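Local structure of tudor domain-containing protein 1 (Mus musculus, 4B9W) at residues 63-75 against 84-98. The protein acts in spermatogenesis to repress transposable elements through the piRNA pathway, its third extended Tudor domain binding a dimethylarginine-containing peptide of the Piwi protein MILI. Residues are numbered along the deposited sequence; the frame is centred on the assembly and turned at random.
Sequences GFKAEIGRPCCAF and RALVKEILPSGNVKV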
loop_
_atom_site.group_PDB
_atom_site.type_symbol
_atom_site.label_atom_id
_atom_site.label_comp_id
_atom_site.label_asym_id
_atom_site.label_seq_id
_atom_site.Cartn_x
_atom_site.Cartn_y
_atom_site.Cartn_z
ATOM N N GLY A 63 -16.878 -21.980 3.892
ATOM C CA GLY A 63 -16.944 -21.344 2.582
ATOM C C GLY A 63 -16.853 -19.843 2.811
ATOM O O GLY A 63 -17.766 -19.248 3.391
ATOM N N PHE A 64 -15.737 -19.236 2.407
ATOM C CA PHE A 64 -15.574 -17.788 2.523
ATOM C C PHE A 64 -15.561 -17.129 1.141
ATOM O O PHE A 64 -14.843 -17.572 0.256
ATOM C CB PHE A 64 -14.288 -17.444 3.274
ATOM C CG PHE A 64 -14.002 -15.967 3.329
ATOM C CD1 PHE A 64 -14.820 -15.124 4.046
ATOM C CD2 PHE A 64 -12.947 -15.422 2.626
ATOM C CE1 PHE A 64 -14.578 -13.765 4.084
ATOM C CE2 PHE A 64 -12.693 -14.066 2.667
ATOM C CZ PHE A 64 -13.512 -13.235 3.394
ATOM N N LYS A 65 -16.357 -16.079 0.974
ATOM C CA LYS A 65 -16.401 -15.308 -0.264
ATOM C C LYS A 65 -15.620 -13.987 -0.084
ATOM O O LYS A 65 -16.068 -13.084 0.617
ATOM C CB LYS A 65 -17.847 -15.022 -0.666
ATOM C CG LYS A 65 -18.536 -16.151 -1.430
ATOM C CD LYS A 65 -20.024 -15.862 -1.618
ATOM C CE LYS A 65 -20.653 -16.785 -2.657
ATOM N NZ LYS A 65 -20.396 -18.231 -2.368
ATOM N N ALA A 66 -14.456 -13.895 -0.724
ATOM C CA ALA A 66 -13.576 -12.725 -0.584
ATOM C C ALA A 66 -14.156 -11.494 -1.282
ATOM O O ALA A 66 -14.539 -11.545 -2.438
ATOM C CB ALA A 66 -12.178 -13.033 -1.107
ATOM N N GLU A 67 -14.261 -10.406 -0.534
ATOM C CA GLU A 67 -14.633 -9.118 -1.063
ATOM C C GLU A 67 -13.727 -8.111 -0.361
ATOM O O GLU A 67 -13.352 -8.316 0.808
ATOM C CB GLU A 67 -16.106 -8.826 -0.797
ATOM C CG GLU A 67 -16.564 -7.470 -1.316
ATOM C CD GLU A 67 -16.329 -7.257 -2.810
ATOM O OE1 GLU A 67 -17.141 -7.786 -3.612
ATOM O OE2 GLU A 67 -15.350 -6.560 -3.175
ATOM N N ILE A 68 -13.367 -7.048 -1.072
ATOM C CA ILE A 68 -12.415 -6.075 -0.570
ATOM C C ILE A 68 -12.919 -5.379 0.689
ATOM O O ILE A 68 -14.052 -4.874 0.740
ATOM C CB ILE A 68 -12.063 -5.017 -1.623
ATOM C CG1 ILE A 68 -11.433 -5.687 -2.849
ATOM C CG2 ILE A 68 -11.091 -3.990 -1.049
ATOM C CD1 ILE A 68 -10.113 -6.360 -2.566
ATOM N N GLY A 69 -12.064 -5.376 1.705
ATOM C CA GLY A 69 -12.400 -4.816 2.992
ATOM C C GLY A 69 -13.276 -5.719 3.855
ATOM O O GLY A 69 -13.705 -5.279 4.905
ATOM N N ARG A 70 -13.545 -6.966 3.447
ATOM C CA ARG A 70 -14.362 -7.903 4.272
ATOM C C ARG A 70 -13.545 -8.587 5.392
ATOM O O ARG A 70 -12.426 -9.051 5.174
ATOM C CB ARG A 70 -15.018 -9.006 3.410
ATOM C CG ARG A 70 -16.021 -9.875 4.171
ATOM C CD ARG A 70 -16.675 -10.969 3.326
ATOM N NE ARG A 70 -17.341 -10.462 2.121
ATOM C CZ ARG A 70 -18.570 -9.943 2.065
ATOM N NH1 ARG A 70 -19.336 -9.851 3.156
ATOM N NH2 ARG A 70 -19.049 -9.512 0.896
ATOM N N PRO A 71 -14.134 -8.706 6.592
ATOM C CA PRO A 71 -13.395 -9.392 7.630
ATOM C C PRO A 71 -13.411 -10.904 7.436
ATOM O O PRO A 71 -14.337 -11.450 6.844
ATOM C CB PRO A 71 -14.122 -8.984 8.918
ATOM C CG PRO A 71 -15.111 -7.942 8.520
ATOM C CD PRO A 71 -15.423 -8.200 7.094
ATOM N N CYS A 72 -12.356 -11.550 7.902
ATOM C CA CYS A 72 -12.235 -13.003 7.875
ATOM C C CYS A 72 -11.227 -13.446 8.929
ATOM O O CYS A 72 -10.711 -12.613 9.702
ATOM C CB CYS A 72 -11.794 -13.477 6.493
ATOM S SG CYS A 72 -10.293 -12.675 5.868
ATOM N N CYS A 73 -11.022 -14.764 8.987
ATOM C CA CYS A 73 -9.950 -15.420 9.703
ATOM C C CYS A 73 -8.987 -15.861 8.633
ATOM O O CYS A 73 -9.405 -16.459 7.637
ATOM C CB CYS A 73 -10.448 -16.676 10.434
ATOM S SG CYS A 73 -11.659 -16.390 11.750
ATOM N N ALA A 74 -7.697 -15.585 8.829
ATOM C CA ALA A 74 -6.671 -15.937 7.850
ATOM C C ALA A 74 -5.539 -16.674 8.551
ATOM O O ALA A 74 -5.153 -16.306 9.644
ATOM C CB ALA A 74 -6.139 -14.679 7.155
ATOM N N PHE A 75 -5.020 -17.716 7.913
ATOM C CA PHE A 75 -3.911 -18.498 8.448
ATOM C C PHE A 75 -2.609 -17.731 8.213
ATOM O O PHE A 75 -2.365 -17.283 7.113
ATOM C CB PHE A 75 -3.891 -19.856 7.722
ATOM C CG PHE A 75 -2.788 -20.767 8.139
ATOM C CD1 PHE A 75 -2.880 -21.489 9.307
ATOM C CD2 PHE A 75 -1.666 -20.931 7.345
ATOM C CE1 PHE A 75 -1.853 -22.341 9.700
ATOM C CE2 PHE A 75 -0.640 -21.786 7.727
ATOM C CZ PHE A 75 -0.734 -22.490 8.899
ATOM N N ARG A 84 -7.400 -12.766 12.998
ATOM C CA ARG A 84 -8.363 -11.873 12.378
ATOM C C ARG A 84 -7.698 -11.101 11.252
ATOM O O ARG A 84 -6.521 -10.749 11.342
ATOM C CB ARG A 84 -8.940 -10.915 13.403
ATOM C CG ARG A 84 -9.668 -11.623 14.548
ATOM C CD ARG A 84 -10.546 -10.676 15.316
ATOM N NE ARG A 84 -9.789 -9.699 16.105
ATOM C CZ ARG A 84 -10.353 -8.742 16.832
ATOM N NH1 ARG A 84 -11.673 -8.619 16.869
ATOM N NH2 ARG A 84 -9.597 -7.880 17.513
ATOM N N ALA A 85 -8.452 -10.866 10.187
ATOM C CA ALA A 85 -7.919 -10.199 9.020
ATOM C C ALA A 85 -9.028 -9.502 8.218
ATOM O O ALA A 85 -10.214 -9.788 8.392
ATOM C CB ALA A 85 -7.191 -11.213 8.162
ATOM N N LEU A 86 -8.608 -8.541 7.380
ATOM C CA LEU A 86 -9.425 -7.913 6.366
ATOM C C LEU A 86 -8.815 -8.197 4.994
ATOM O O LEU A 86 -7.584 -8.128 4.808
ATOM C CB LEU A 86 -9.497 -6.384 6.574
ATOM C CG LEU A 86 -10.343 -5.795 7.697
ATOM C CD1 LEU A 86 -9.986 -4.311 7.892
ATOM C CD2 LEU A 86 -11.846 -5.967 7.444
ATOM N N VAL A 87 -9.678 -8.497 4.024
ATOM C CA VAL A 87 -9.250 -8.656 2.643
ATOM C C VAL A 87 -8.737 -7.304 2.108
ATOM O O VAL A 87 -9.468 -6.303 2.074
ATOM C CB VAL A 87 -10.396 -9.222 1.779
ATOM C CG1 VAL A 87 -10.020 -9.258 0.302
ATOM C CG2 VAL A 87 -10.781 -10.610 2.276
ATOM N N LYS A 88 -7.476 -7.276 1.696
ATOM C CA LYS A 88 -6.867 -6.066 1.181
ATOM C C LYS A 88 -6.787 -6.108 -0.349
ATOM O O LYS A 88 -7.121 -5.126 -1.015
ATOM C CB LYS A 88 -5.488 -5.860 1.810
ATOM C CG LYS A 88 -4.896 -4.489 1.510
ATOM C CD LYS A 88 -4.156 -3.923 2.706
ATOM C CE LYS A 88 -4.406 -2.432 2.895
ATOM N NZ LYS A 88 -3.261 -1.634 2.388
ATOM N N GLU A 89 -6.383 -7.251 -0.899
ATOM C CA GLU A 89 -6.282 -7.410 -2.350
ATOM C C GLU A 89 -6.725 -8.784 -2.838
ATOM O O GLU A 89 -6.550 -9.773 -2.136
ATOM C CB GLU A 89 -4.839 -7.186 -2.800
ATOM C CG GLU A 89 -4.157 -5.994 -2.148
ATOM C CD GLU A 89 -2.879 -5.613 -2.840
ATOM O OE1 GLU A 89 -2.505 -6.272 -3.821
ATOM O OE2 GLU A 89 -2.261 -4.632 -2.422
ATOM N N ILE A 90 -7.287 -8.830 -4.048
ATOM C CA ILE A 90 -7.541 -10.094 -4.759
ATOM C C ILE A 90 -6.718 -10.108 -6.044
ATOM O O ILE A 90 -6.851 -9.224 -6.923
ATOM C CB ILE A 90 -9.030 -10.314 -5.089
ATOM C CG1 ILE A 90 -9.866 -10.256 -3.807
ATOM C CG2 ILE A 90 -9.254 -11.670 -5.755
ATOM C CD1 ILE A 90 -11.355 -10.218 -4.050
ATOM N N LEU A 91 -5.882 -11.135 -6.148
ATOM C CA LEU A 91 -4.875 -11.206 -7.196
ATOM C C LEU A 91 -5.365 -12.120 -8.325
ATOM O O LEU A 91 -6.189 -13.009 -8.085
ATOM C CB LEU A 91 -3.549 -11.722 -6.630
ATOM C CG LEU A 91 -2.934 -10.948 -5.470
ATOM C CD1 LEU A 91 -1.793 -11.745 -4.835
ATOM C CD2 LEU A 91 -2.413 -9.609 -5.959
ATOM N N PRO A 92 -4.849 -11.900 -9.553
ATOM C CA PRO A 92 -5.193 -12.699 -10.739
ATOM C C PRO A 92 -5.062 -14.190 -10.526
ATOM O O PRO A 92 -5.944 -14.923 -10.933
ATOM C CB PRO A 92 -4.199 -12.212 -11.777
ATOM C CG PRO A 92 -3.985 -10.787 -11.402
ATOM C CD PRO A 92 -4.032 -10.726 -9.921
ATOM N N SER A 93 -4.000 -14.633 -9.855
ATOM C CA SER A 93 -3.831 -16.044 -9.518
ATOM C C SER A 93 -5.009 -16.649 -8.808
ATOM O O SER A 93 -5.159 -17.875 -8.806
ATOM C CB SER A 93 -2.593 -16.233 -8.637
ATOM O OG SER A 93 -2.678 -15.420 -7.488
ATOM N N GLY A 94 -5.821 -15.813 -8.161
ATOM C CA GLY A 94 -6.892 -16.302 -7.270
ATOM C C GLY A 94 -6.516 -16.174 -5.805
ATOM O O GLY A 94 -7.350 -16.349 -4.923
ATOM N N ASN A 95 -5.258 -15.877 -5.527
ATOM C CA ASN A 95 -4.845 -15.624 -4.137
ATOM C C ASN A 95 -5.325 -14.281 -3.652
ATOM O O ASN A 95 -5.699 -13.420 -4.447
ATOM C CB ASN A 95 -3.329 -15.712 -4.001
ATOM C CG ASN A 95 -2.838 -17.121 -4.130
ATOM O OD1 ASN A 95 -3.625 -18.025 -4.382
ATOM N ND2 ASN A 95 -1.538 -17.316 -3.971
ATOM N N VAL A 96 -5.307 -14.114 -2.338
ATOM C CA VAL A 96 -5.880 -12.947 -1.676
ATOM C C VAL A 96 -4.818 -12.400 -0.698
ATOM O O VAL A 96 -4.202 -13.179 0.050
ATOM C CB VAL A 96 -7.181 -13.340 -0.908
ATOM C CG1 VAL A 96 -7.773 -12.151 -0.180
ATOM C CG2 VAL A 96 -8.239 -13.940 -1.841
ATOM N N LYS A 97 -4.575 -11.085 -0.714
ATOM C CA LYS A 97 -3.765 -10.466 0.346
ATOM C C LYS A 97 -4.636 -9.999 1.467
ATOM O O LYS A 97 -5.656 -9.340 1.255
ATOM C CB LYS A 97 -2.934 -9.292 -0.147
ATOM C CG LYS A 97 -1.858 -9.735 -1.098
ATOM C CD LYS A 97 -0.796 -8.697 -1.261
ATOM C CE LYS A 97 0.246 -9.220 -2.216
ATOM N NZ LYS A 97 1.131 -8.116 -2.648
ATOM N N VAL A 98 -4.202 -10.321 2.673
ATOM C CA VAL A 98 -4.958 -10.016 3.859
ATOM C C VAL A 98 -4.136 -9.157 4.809
ATOM O O VAL A 98 -2.928 -9.365 4.935
ATOM C CB VAL A 98 -5.412 -11.301 4.566
ATOM C CG1 VAL A 98 -6.424 -12.014 3.693
ATOM C CG2 VAL A 98 -4.208 -12.194 4.901
#
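The ring of Phe-64 meets Val-87 at its edge and Cys-72, of its own segment, over one face: Val-87 CG2 lies in the ring plane, 3.9 Å from CZ of Phe-64, while CB of Cys-72 sits 3.5 Å above that plane, displaced from the ring centre. The same Val-87 methyl, anti to the carbonyl carbon while CG1 is anti to the backbone N (chi1 174°), reaches both Phe-64 and the sulfur of Cys-72. CB of Val-87 lies 3.2 Å from O of Glu-67, the first residue of the type II turn Glu-67 to Arg-70. Two backbone bonds fix that turn: Gly-69 N to Val-87 O, 2.8 Å, and Val-87 N to Arg-70 O, the second straighter, its N-H...O angle 165° against 156°. Cut back to alanine, Val-87 would probably leave the Phe-64 edge and the Cys-72 sulfur without their shared methyl and Ile-68 CD1 without CG1. Farther along, Ile-68 CD1 lies 4.1 Å from Ile-90 CG1, and Ile-68 also packs on the bound peptide's backbone. Cys-72 and Ala-85 form an antiparallel hydrogen-bonded pair. Strands 71-76 and 81-90 form a hairpin in the five-stranded antiparallel sheet of the SH3-like Tudor barrel, flanked by 114-116 and 96-100 respectively; helix 41-57 packs on Cys-73 and Arg-84.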